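CPXV018 protein (Cowpox virus, PDB 4PDC) probably acts as an MHC class I-like viral ligand that blocks the natural killer cell receptor NKG2D. Local coordinates at residues E[6-11]-E[61-66]; E[23-28]-E[140-145]; E[38-43]-E[50-55]; E[78-83]-E[95-100]. The protein carries 2 engineered substitutions. One frame throughout, in Å; residues are numbered along the deposited sequence.

Contact 1. Residues E[6-11]-E[61-66]; sequences FNFNLE and EFFSLF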
# COMPACT_ATOMS: atom_id res chain seq x y z
N PHE E 6 11.57 13.56 0.96
CA PHE E 6 10.61 14.11 0.01
C PHE E 6 10.10 15.44 0.53
O PHE E 6 9.58 15.50 1.64
CB PHE E 6 9.44 13.15 -0.20
CG PHE E 6 9.83 11.82 -0.79
CD1 PHE E 6 10.36 10.83 0.01
CD2 PHE E 6 9.66 11.57 -2.13
CE1 PHE E 6 10.71 9.61 -0.52
CE2 PHE E 6 10.01 10.35 -2.67
CZ PHE E 6 10.54 9.37 -1.87
N ASN E 7 10.24 16.50 -0.26
CA ASN E 7 9.76 17.82 0.13
C ASN E 7 8.64 18.29 -0.80
O ASN E 7 8.89 18.69 -1.93
CB ASN E 7 10.90 18.84 0.13
CG ASN E 7 10.51 20.15 0.80
OD1 ASN E 7 10.38 21.18 0.14
ND2 ASN E 7 10.31 20.10 2.11
N PHE E 8 7.41 18.21 -0.30
CA PHE E 8 6.23 18.64 -1.05
C PHE E 8 5.92 20.09 -0.76
O PHE E 8 5.83 20.48 0.40
CB PHE E 8 5.02 17.77 -0.70
CG PHE E 8 5.20 16.33 -1.01
CD1 PHE E 8 5.88 15.50 -0.13
CD2 PHE E 8 4.68 15.78 -2.17
CE1 PHE E 8 6.04 14.15 -0.41
CE2 PHE E 8 4.85 14.44 -2.46
CZ PHE E 8 5.53 13.62 -1.57
N ASN E 9 5.75 20.89 -1.80
CA ASN E 9 5.38 22.29 -1.63
C ASN E 9 4.22 22.68 -2.53
O ASN E 9 4.22 22.41 -3.73
CB ASN E 9 6.57 23.20 -1.91
CG ASN E 9 6.26 24.66 -1.64
OD1 ASN E 9 5.98 25.04 -0.50
ND2 ASN E 9 6.31 25.48 -2.68
N LEU E 10 3.21 23.31 -1.92
CA LEU E 10 2.10 23.90 -2.65
C LEU E 10 2.05 25.39 -2.32
O LEU E 10 1.74 25.77 -1.20
CB LEU E 10 0.78 23.22 -2.29
CG LEU E 10 -0.47 23.78 -2.98
CD1 LEU E 10 -0.38 23.63 -4.48
CD2 LEU E 10 -1.73 23.10 -2.45
N GLU E 11 2.38 26.22 -3.31
CA GLU E 11 2.40 27.67 -3.12
C GLU E 11 1.23 28.32 -3.86
O GLU E 11 1.15 28.25 -5.08
CB GLU E 11 3.72 28.26 -3.62
CG GLU E 11 3.87 29.76 -3.35
CD GLU E 11 5.18 30.33 -3.89
OE1 GLU E 11 5.57 29.97 -5.02
OE2 GLU E 11 5.81 31.15 -3.18
N GLU E 61 -1.00 12.58 -7.61
CA GLU E 61 -2.15 12.24 -6.76
C GLU E 61 -2.10 12.97 -5.42
O GLU E 61 -3.13 13.36 -4.89
CB GLU E 61 -2.21 10.73 -6.54
CG GLU E 61 -2.50 9.92 -7.80
CD GLU E 61 -3.93 10.07 -8.30
OE1 GLU E 61 -4.75 10.69 -7.59
OE2 GLU E 61 -4.23 9.55 -9.40
N PHE E 62 -0.90 13.15 -4.87
CA PHE E 62 -0.73 13.88 -3.61
C PHE E 62 -1.40 15.24 -3.68
O PHE E 62 -2.09 15.66 -2.74
CB PHE E 62 0.75 14.04 -3.26
CG PHE E 62 1.00 14.86 -2.02
CD1 PHE E 62 1.10 14.25 -0.78
CD2 PHE E 62 1.15 16.24 -2.10
CE1 PHE E 62 1.33 15.01 0.36
CE2 PHE E 62 1.39 16.99 -0.96
CZ PHE E 62 1.47 16.38 0.27
N PHE E 63 -1.20 15.94 -4.79
CA PHE E 63 -1.76 17.28 -4.95
C PHE E 63 -3.23 17.25 -5.38
O PHE E 63 -4.03 18.05 -4.90
CB PHE E 63 -0.94 18.07 -5.96
CG PHE E 63 0.43 18.44 -5.47
CD1 PHE E 63 0.60 19.42 -4.51
CD2 PHE E 63 1.55 17.80 -5.97
CE1 PHE E 63 1.86 19.76 -4.05
CE2 PHE E 63 2.82 18.13 -5.52
CZ PHE E 63 2.97 19.11 -4.56
N SER E 64 -3.58 16.33 -6.27
CA SER E 64 -4.93 16.30 -6.82
C SER E 64 -5.94 15.78 -5.80
O SER E 64 -7.14 16.00 -5.94
CB SER E 64 -4.97 15.46 -8.10
OG SER E 64 -4.72 14.09 -7.82
N LEU E 65 -5.45 15.09 -4.77
CA LEU E 65 -6.30 14.60 -3.69
C LEU E 65 -6.50 15.65 -2.60
O LEU E 65 -7.36 15.50 -1.73
CB LEU E 65 -5.70 13.34 -3.07
CG LEU E 65 -5.75 12.06 -3.90
CD1 LEU E 65 -4.86 10.99 -3.28
CD2 LEU E 65 -7.17 11.56 -4.04
N PHE E 66 -5.69 16.71 -2.62
CA PHE E 66 -5.81 17.77 -1.62
C PHE E 66 -6.97 18.68 -1.99
O PHE E 66 -6.95 19.33 -3.03
CB PHE E 66 -4.51 18.57 -1.51
CG PHE E 66 -4.56 19.65 -0.47
CD1 PHE E 66 -4.90 19.36 0.85
CD2 PHE E 66 -4.25 20.96 -0.80
CE1 PHE E 66 -4.94 20.36 1.81
CE2 PHE E 66 -4.29 21.96 0.16
CZ PHE E 66 -4.64 21.66 1.46

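Contact 2. Residues E[23-28]-E[140-145]; sequences VDLDDS and SLVRKM. Engineered in segment 23-28: Asp24 (natural residue Tyr).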
# COMPACT_ATOMS: atom_id res chain seq x y z
N VAL E 23 13.10 15.31 -4.33
CA VAL E 23 13.55 14.08 -3.69
C VAL E 23 15.05 14.17 -3.47
O VAL E 23 15.82 14.30 -4.43
CB VAL E 23 13.23 12.84 -4.53
CG1 VAL E 23 13.54 11.58 -3.74
CG2 VAL E 23 11.77 12.85 -4.95
N ASP E 24 15.46 14.09 -2.21
CA ASP E 24 16.87 14.20 -1.85
C ASP E 24 17.38 12.88 -1.29
O ASP E 24 16.77 12.30 -0.39
CB ASP E 24 17.09 15.31 -0.82
CG ASP E 24 16.63 16.68 -1.31
OD1 ASP E 24 16.59 16.89 -2.54
OD2 ASP E 24 16.31 17.54 -0.46
N LEU E 25 18.50 12.40 -1.84
CA LEU E 25 19.21 11.26 -1.26
C LEU E 25 20.47 11.77 -0.56
O LEU E 25 21.36 12.32 -1.20
CB LEU E 25 19.58 10.25 -2.35
CG LEU E 25 20.36 9.02 -1.88
CD1 LEU E 25 19.54 8.20 -0.89
CD2 LEU E 25 20.77 8.16 -3.07
N ASP E 26 20.52 11.59 0.76
CA ASP E 26 21.64 12.08 1.56
C ASP E 26 21.90 13.57 1.32
O ASP E 26 23.02 13.99 1.02
CB ASP E 26 22.90 11.26 1.25
CG ASP E 26 22.75 9.81 1.65
OD1 ASP E 26 22.00 9.54 2.61
OD2 ASP E 26 23.36 8.93 1.01
N ASP E 27 20.84 14.37 1.45
CA ASP E 27 20.92 15.82 1.30
C ASP E 27 21.46 16.23 -0.07
O ASP E 27 22.12 17.26 -0.21
CB ASP E 27 21.79 16.43 2.41
CG ASP E 27 21.18 16.25 3.79
OD1 ASP E 27 19.94 16.36 3.91
OD2 ASP E 27 21.94 15.99 4.75
N SER E 28 21.17 15.41 -1.07
CA SER E 28 21.49 15.72 -2.46
C SER E 28 20.27 15.43 -3.32
O SER E 28 19.74 14.32 -3.30
CB SER E 28 22.70 14.91 -2.93
OG SER E 28 22.81 14.95 -4.34
N SER E 140 17.46 0.69 -2.44
CA SER E 140 17.61 0.45 -3.87
C SER E 140 18.29 1.63 -4.56
O SER E 140 19.06 1.45 -5.50
CB SER E 140 16.24 0.18 -4.51
OG SER E 140 15.58 -0.89 -3.86
N LEU E 141 18.00 2.84 -4.09
CA LEU E 141 18.58 4.04 -4.70
C LEU E 141 20.04 4.22 -4.29
O LEU E 141 20.86 4.69 -5.08
CB LEU E 141 17.77 5.28 -4.31
CG LEU E 141 16.38 5.40 -4.95
CD1 LEU E 141 15.57 6.49 -4.27
CD2 LEU E 141 16.47 5.66 -6.45
N VAL E 142 20.37 3.83 -3.06
CA VAL E 142 21.75 3.84 -2.62
C VAL E 142 22.56 2.90 -3.52
O VAL E 142 23.70 3.19 -3.87
CB VAL E 142 21.89 3.42 -1.14
CG1 VAL E 142 23.34 3.14 -0.78
CG2 VAL E 142 21.34 4.52 -0.23
N ARG E 143 21.94 1.78 -3.90
CA ARG E 143 22.59 0.81 -4.77
C ARG E 143 22.93 1.41 -6.13
O ARG E 143 24.06 1.28 -6.61
CB ARG E 143 21.70 -0.42 -4.95
CG ARG E 143 22.21 -1.45 -5.94
CD ARG E 143 23.55 -2.03 -5.52
NE ARG E 143 24.01 -3.05 -6.46
CZ ARG E 143 23.64 -4.33 -6.43
NH1 ARG E 143 22.79 -4.76 -5.50
NH2 ARG E 143 24.11 -5.17 -7.33
N LYS E 144 21.96 2.07 -6.76
CA LYS E 144 22.19 2.73 -8.04
C LYS E 144 23.31 3.76 -7.92
O LYS E 144 24.22 3.81 -8.74
CB LYS E 144 20.93 3.43 -8.54
CG LYS E 144 19.75 2.51 -8.81
CD LYS E 144 18.64 3.25 -9.54
CE LYS E 144 18.96 3.45 -11.01
NZ LYS E 144 17.89 4.19 -11.74
N MET E 145 23.22 4.57 -6.87
CA MET E 145 24.15 5.66 -6.66
C MET E 145 25.58 5.15 -6.48
O MET E 145 26.53 5.76 -6.98
CB MET E 145 23.72 6.48 -5.44
CG MET E 145 24.65 7.63 -5.08
SD MET E 145 25.88 7.15 -3.85
CE MET E 145 24.85 6.92 -2.40

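Contact 3. Residues E[38-43]-E[50-55]; sequences IRPTIP and IFLPFY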
# COMPACT_ATOMS: atom_id res chain seq x y z
N ILE E 38 8.06 14.93 -14.19
CA ILE E 38 9.09 14.52 -13.26
C ILE E 38 10.39 14.39 -14.05
O ILE E 38 10.36 14.12 -15.25
CB ILE E 38 8.74 13.18 -12.57
CG1 ILE E 38 9.63 12.95 -11.35
CG2 ILE E 38 8.84 12.02 -13.55
CD1 ILE E 38 9.06 11.94 -10.38
N ARG E 39 11.52 14.58 -13.38
CA ARG E 39 12.80 14.47 -14.07
C ARG E 39 13.95 14.14 -13.13
O ARG E 39 13.95 14.56 -11.97
CB ARG E 39 13.10 15.76 -14.83
CG ARG E 39 13.37 16.96 -13.95
CD ARG E 39 13.59 18.22 -14.79
NE ARG E 39 14.03 19.35 -13.97
CZ ARG E 39 15.30 19.65 -13.73
NH1 ARG E 39 16.28 18.92 -14.24
NH2 ARG E 39 15.59 20.70 -12.97
N PRO E 40 14.94 13.38 -13.63
CA PRO E 40 16.13 13.13 -12.82
C PRO E 40 17.01 14.38 -12.73
O PRO E 40 17.02 15.17 -13.67
CB PRO E 40 16.83 12.00 -13.58
CG PRO E 40 16.41 12.19 -15.00
CD PRO E 40 15.01 12.73 -14.95
N THR E 41 17.71 14.54 -11.61
CA THR E 41 18.61 15.68 -11.42
C THR E 41 19.99 15.20 -10.99
O THR E 41 20.78 15.95 -10.44
CB THR E 41 18.06 16.68 -10.37
OG1 THR E 41 17.97 16.03 -9.10
CG2 THR E 41 16.68 17.19 -10.78
N ILE E 42 20.25 13.92 -11.24
CA ILE E 42 21.53 13.31 -10.94
C ILE E 42 21.77 12.26 -12.02
O ILE E 42 20.82 11.61 -12.47
CB ILE E 42 21.54 12.69 -9.52
CG1 ILE E 42 22.96 12.36 -9.07
CG2 ILE E 42 20.66 11.45 -9.46
CD1 ILE E 42 23.82 13.59 -8.80
N PRO E 43 23.03 12.09 -12.47
CA PRO E 43 23.27 11.15 -13.58
C PRO E 43 22.75 9.73 -13.36
O PRO E 43 22.25 9.13 -14.31
CB PRO E 43 24.80 11.15 -13.69
CG PRO E 43 25.20 12.52 -13.25
CD PRO E 43 24.23 12.90 -12.17
N ILE E 50 11.70 2.75 -13.10
CA ILE E 50 11.03 2.18 -11.93
C ILE E 50 10.51 3.25 -10.97
O ILE E 50 9.33 3.29 -10.64
CB ILE E 50 11.97 1.24 -11.16
CG1 ILE E 50 12.38 0.07 -12.06
CG2 ILE E 50 11.31 0.72 -9.89
CD1 ILE E 50 13.60 -0.67 -11.57
N PHE E 51 11.41 4.12 -10.52
CA PHE E 51 11.06 5.08 -9.49
C PHE E 51 10.42 6.35 -10.05
O PHE E 51 9.45 6.85 -9.49
CB PHE E 51 12.31 5.41 -8.67
CG PHE E 51 12.88 4.22 -7.97
CD1 PHE E 51 12.38 3.82 -6.74
CD2 PHE E 51 13.87 3.46 -8.56
CE1 PHE E 51 12.89 2.70 -6.10
CE2 PHE E 51 14.39 2.34 -7.93
CZ PHE E 51 13.89 1.96 -6.70
N LEU E 52 10.95 6.86 -11.16
CA LEU E 52 10.40 8.07 -11.76
C LEU E 52 8.90 7.93 -12.09
O LEU E 52 8.10 8.78 -11.71
CB LEU E 52 11.17 8.45 -13.03
CG LEU E 52 12.62 8.92 -12.84
CD1 LEU E 52 13.25 9.24 -14.20
CD2 LEU E 52 12.72 10.14 -11.92
N PRO E 53 8.51 6.85 -12.80
CA PRO E 53 7.08 6.74 -13.14
C PRO E 53 6.21 6.52 -11.91
O PRO E 53 5.08 7.00 -11.88
CB PRO E 53 7.03 5.53 -14.08
CG PRO E 53 8.26 4.76 -13.80
CD PRO E 53 9.30 5.76 -13.39
N PHE E 54 6.74 5.81 -10.92
CA PHE E 54 6.02 5.58 -9.67
C PHE E 54 5.80 6.90 -8.93
O PHE E 54 4.68 7.21 -8.53
CB PHE E 54 6.80 4.59 -8.79
CG PHE E 54 6.15 4.30 -7.47
CD1 PHE E 54 5.12 3.37 -7.38
CD2 PHE E 54 6.57 4.93 -6.31
CE1 PHE E 54 4.53 3.09 -6.16
CE2 PHE E 54 5.98 4.65 -5.09
CZ PHE E 54 4.95 3.73 -5.02
N TYR E 55 6.87 7.68 -8.77
CA TYR E 55 6.78 8.95 -8.07
C TYR E 55 5.90 9.94 -8.82
O TYR E 55 5.20 10.75 -8.21
CB TYR E 55 8.17 9.55 -7.84
CG TYR E 55 9.04 8.78 -6.86
CD1 TYR E 55 8.48 8.07 -5.80
CD2 TYR E 55 10.42 8.78 -7.00
CE1 TYR E 55 9.29 7.37 -4.91
CE2 TYR E 55 11.23 8.09 -6.11
CZ TYR E 55 10.66 7.38 -5.07
OH TYR E 55 11.47 6.70 -4.20

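Contact 4. Residues E[78-83]-E[95-100]; sequences LTYFYE and QDYLYN. Engineered in segment 95-100: Asp96 (natural residue Phe).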
# COMPACT_ATOMS: atom_id res chain seq x y z
N LEU E 78 2.27 26.02 1.60
CA LEU E 78 2.15 24.79 2.38
C LEU E 78 3.30 23.86 2.04
O LEU E 78 3.57 23.61 0.86
CB LEU E 78 0.81 24.11 2.10
CG LEU E 78 -0.42 24.90 2.54
CD1 LEU E 78 -1.66 24.35 1.88
CD2 LEU E 78 -0.55 24.84 4.06
N THR E 79 3.99 23.36 3.06
CA THR E 79 5.06 22.40 2.86
C THR E 79 4.84 21.15 3.69
O THR E 79 4.41 21.23 4.84
CB THR E 79 6.44 23.00 3.22
OG1 THR E 79 6.67 24.19 2.46
CG2 THR E 79 7.55 22.00 2.93
N TYR E 80 5.13 20.01 3.08
CA TYR E 80 5.15 18.74 3.78
C TYR E 80 6.47 18.04 3.51
O TYR E 80 6.80 17.76 2.36
CB TYR E 80 3.98 17.86 3.35
CG TYR E 80 3.99 16.47 3.96
CD1 TYR E 80 3.97 16.30 5.34
CD2 TYR E 80 3.99 15.34 3.17
CE1 TYR E 80 3.97 15.04 5.91
CE2 TYR E 80 3.98 14.08 3.72
CZ TYR E 80 3.97 13.93 5.09
OH TYR E 80 3.97 12.66 5.64
N PHE E 81 7.21 17.77 4.58
CA PHE E 81 8.52 17.15 4.48
C PHE E 81 8.42 15.75 5.06
O PHE E 81 7.93 15.58 6.17
CB PHE E 81 9.56 17.98 5.23
CG PHE E 81 10.92 17.36 5.28
CD1 PHE E 81 11.78 17.45 4.20
CD2 PHE E 81 11.35 16.70 6.43
CE1 PHE E 81 13.05 16.88 4.26
CE2 PHE E 81 12.61 16.14 6.49
CZ PHE E 81 13.46 16.23 5.40
N TYR E 82 8.85 14.75 4.29
CA TYR E 82 8.84 13.37 4.76
C TYR E 82 10.18 12.71 4.46
O TYR E 82 10.64 12.71 3.31
CB TYR E 82 7.71 12.57 4.12
CG TYR E 82 7.68 11.14 4.61
CD1 TYR E 82 7.10 10.82 5.84
CD2 TYR E 82 8.26 10.12 3.88
CE1 TYR E 82 7.08 9.52 6.30
CE2 TYR E 82 8.25 8.81 4.33
CZ TYR E 82 7.66 8.52 5.55
OH TYR E 82 7.64 7.22 6.01
N GLU E 83 10.80 12.15 5.50
CA GLU E 83 12.13 11.57 5.38
C GLU E 83 12.20 10.23 6.08
O GLU E 83 11.76 10.10 7.22
CB GLU E 83 13.17 12.52 5.99
CG GLU E 83 14.60 12.02 5.89
CD GLU E 83 15.56 12.88 6.69
OE1 GLU E 83 15.75 12.59 7.89
OE2 GLU E 83 16.12 13.84 6.13
N GLN E 95 8.82 13.70 9.89
CA GLN E 95 7.97 14.50 9.01
C GLN E 95 7.64 15.84 9.65
O GLN E 95 7.47 15.94 10.86
CB GLN E 95 6.69 13.75 8.64
CG GLN E 95 5.76 13.41 9.80
CD GLN E 95 4.48 12.70 9.35
OE1 GLN E 95 4.39 12.22 8.22
NE2 GLN E 95 3.50 12.65 10.24
N ASP E 96 7.57 16.86 8.80
CA ASP E 96 7.31 18.22 9.23
C ASP E 96 6.23 18.84 8.35
O ASP E 96 6.10 18.49 7.18
CB ASP E 96 8.57 19.08 9.17
CG ASP E 96 9.63 18.63 10.15
OD1 ASP E 96 9.27 18.27 11.29
OD2 ASP E 96 10.82 18.63 9.78
N TYR E 97 5.47 19.76 8.94
CA TYR E 97 4.47 20.53 8.23
C TYR E 97 4.78 22.02 8.40
O TYR E 97 4.96 22.47 9.53
CB TYR E 97 3.07 20.24 8.75
CG TYR E 97 2.71 18.78 8.85
CD1 TYR E 97 3.10 18.02 9.95
CD2 TYR E 97 1.96 18.16 7.86
CE1 TYR E 97 2.76 16.69 10.05
CE2 TYR E 97 1.62 16.82 7.95
CZ TYR E 97 2.02 16.09 9.05
OH TYR E 97 1.68 14.76 9.14
N LEU E 98 4.84 22.76 7.30
CA LEU E 98 5.08 24.20 7.35
C LEU E 98 3.94 24.97 6.71
O LEU E 98 3.45 24.61 5.64
CB LEU E 98 6.38 24.58 6.63
CG LEU E 98 7.66 23.80 6.93
CD1 LEU E 98 8.78 24.24 6.00
CD2 LEU E 98 8.06 24.00 8.37
N TYR E 99 3.52 26.03 7.39
CA TYR E 99 2.58 27.00 6.84
C TYR E 99 3.30 28.34 6.76
O TYR E 99 3.68 28.91 7.78
CB TYR E 99 1.33 27.10 7.71
CG TYR E 99 0.27 28.02 7.13
CD1 TYR E 99 0.25 29.37 7.44
CD2 TYR E 99 -0.70 27.53 6.26
CE1 TYR E 99 -0.70 30.21 6.91
CE2 TYR E 99 -1.66 28.37 5.73
CZ TYR E 99 -1.66 29.70 6.05
OH TYR E 99 -2.61 30.54 5.53
N ASN E 100 3.48 28.83 5.53
CA ASN E 100 4.29 30.02 5.30
C ASN E 100 5.66 29.91 5.97
O ASN E 100 6.16 30.86 6.57
CB ASN E 100 3.54 31.27 5.77
CG ASN E 100 2.28 31.54 4.95
OD1 ASN E 100 2.17 31.10 3.81
ND2 ASN E 100 1.34 32.26 5.53

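Contact 1. Residues E[6-11]-E[61-66]
Phe8, Phe63 and Leu10 give up the most surface where strand 6-11 meets the end of helix 51-64, which lies across one face of the antiparallel sheet in the manner of an MHC class I-like platform. Phe8 stacks face to face on Phe62, with ring centroids 4.2 Å apart and planes inclined by 28°. The overlap is offset, since Phe8 CD2 lies toward the rim of the Phe62 ring, 3.6 Å from Phe62 CD2. Phe62 CD2 sits over the centre of the Phe63 ring, whose plane is turned steeply against that of Phe62. Phe63 turns its CG anti to its own carbonyl carbon (chi1 -69°), which carries the far end of the ring to the strand. There Phe63 CZ comes to the edge of the Phe8 ring, 4.4 Å from Phe8 CD2, while Phe63 CE1 is 3.6 Å from the backbone oxygen Asn9 O. Leu10 CB approaches the Phe63 ring at its edge, and the Leu10 branch CD2 reaches on to Phe66. Phe59 closes edge-to-face on Phe8, and Arg124 makes a cation-pi contact with Phe62, tying in helix 113-126. No hydrogen bond spans the two segments; apart from Asn9 O against the Phe63 ring, the touching groups are apolar. Leu10 CD2 meets Phe66 CD2 at 3.7 Å, obliquely to the ring.

Contact 2. Residues E[23-28]-E[140-145]
Leu25 packs into the side of helix 140-145 with both of its methyl groups, and these apolar touches make up most of the contact. Leu25 CD1 lies 4.1 Å from Val142 CG2, the two side chains crossing at about a right angle. Leu25 CD2 lies against Leu141 and Met145, one turn apart on the helix: it is 4.1 Å from Met145 CB and 4.3 Å from Leu141 CB. The same methyl also sits 4.0 Å from Leu141 O, whose bond to Met145 N belongs to the helix. With CG anti to the backbone N (chi1 179°), Leu25 sends its fork outward from the strand toward the helix. The strand ends here in the turn of the beta hairpin joining strands 16-25 and 29-33, on the sheet of the MHC-like platform. Asp26 and Asp27 both have positive phi angles in this turn, and Leu25 N donates to Ser28 O at 2.7 Å. The polar side is slight: no hydrogen bond crosses, and Asp26 OD2 merely borders Met145 CE at 4.2 Å. That carboxylate is held from the first strand instead, OD2 by His2 ND1 and OD1 by Lys3 N. Phe44 covers Leu25 and Met145 from an adjoining loop.

Contact 3. Residues E[38-43]-E[50-55]
Ile38 reaches the helix because its longer branch is fully extended, CG1 anti to the backbone N (chi1 -165°) and CD1 carried straight on. That methyl lands between two helix residues, 3.6 Å from Leu52 O and 3.6 Å from Tyr55 CB. Leu52 adds its side chain: its CG stands anti to its own carbonyl carbon (chi1 -68°), which sets its two methyls against the strand. Leu52 CD2 faces Ile38 CG1 at 4.2 Å, and Leu52 CD1 meets Pro40 CD at 4.0 Å, the proline ring and leucine crossing at about a right angle. The second branch of Ile38 also stays close to the helix, with CG2 at 3.8 Å from Leu52 O. Tyr55 offers only its CB to Ile38. Its ring leads away, and its hydroxyl is hydrogen-bonded to His137 ND1 while Phe6 meets the ring edge-to-face. No hydrogen bond joins the two segments. Asp48 OD2 steadies the first helix turn by accepting the N-H of Leu52. An edge strand thus packs against the first turns of the helix crossing one face of the sheet, consistent with an MHC class I-like platform. The axes of strand 38-40 and of the helix segment 51-55 approach to 8.6 Å at 153°, nearly antiparallel; strand 29-33 pairs with 38-40 along its inner edge, and helix 131-146 packs against Phe51 and Tyr55.

Contact 4. Residues E[78-83]-E[95-100]
Tyr80 and Gln95 meet through their side chains, the phenol OH donating to Gln95 OE1 at 2.7 Å, tilted 32° from the amide carbonyl plane. Gln95 CG lies between its backbone N and carbonyl carbon (chi1 63°) and the chain is extended beyond it, which brings OE1 to Tyr80 OH. The oxygen lies at the edge of the tyrosine ring, in its plane, with the amide plane turned 69° from that ring. Beside them the Tyr80 and Tyr97 rings run side by side, obliquely inclined, with Tyr80 CD1 3.6 Å from Tyr97 CE2. Farther along this face Leu78 CD2 touches the edge of the Tyr99 ring, 3.5 Å from Tyr99 CD2. On the other face Thr79 CB packs on Leu98 CB at 3.8 Å, and Phe81 lies alongside Asp96, an engineered residue in place of phenylalanine. These pairs are set by the ladder of an antiparallel beta hairpin: Thr79 with Leu98 and Phe81 with Asp96 each share two backbone hydrogen bonds, such as Phe81 N to Asp96 O at 2.9 Å. Glu122 accepts from Gln95 NE2, and Glu76 holds the Tyr99 hydroxyl. Strands 2-13 and 102-104 flank the hairpin, and helix 113-126 covers the face carrying Leu78, Tyr80 and Tyr97.

All four contacts draw on one antiparallel sheet. Contacts 1 and 4 share its middle, their centres about 10 Å apart, where strands 2-13 and 75-87 are joined by backbone bonds such as Phe8 N to Tyr80 O. The centres of contacts 2 and 3 are about 11 Å apart, on the same side of the chain's centre, and meet through Leu141, Ser140 and Phe51. Helix 51-64 serves contact 3 at its start and contact 1 at its end, their centres being about 17 Å apart. Contacts 3 and 4 both lie inside the loop closed by contact 2, whose segments interlock with those of contact 1; contact 2 brings helix 131-146 back onto the turn between strands 16-25 and 29-33.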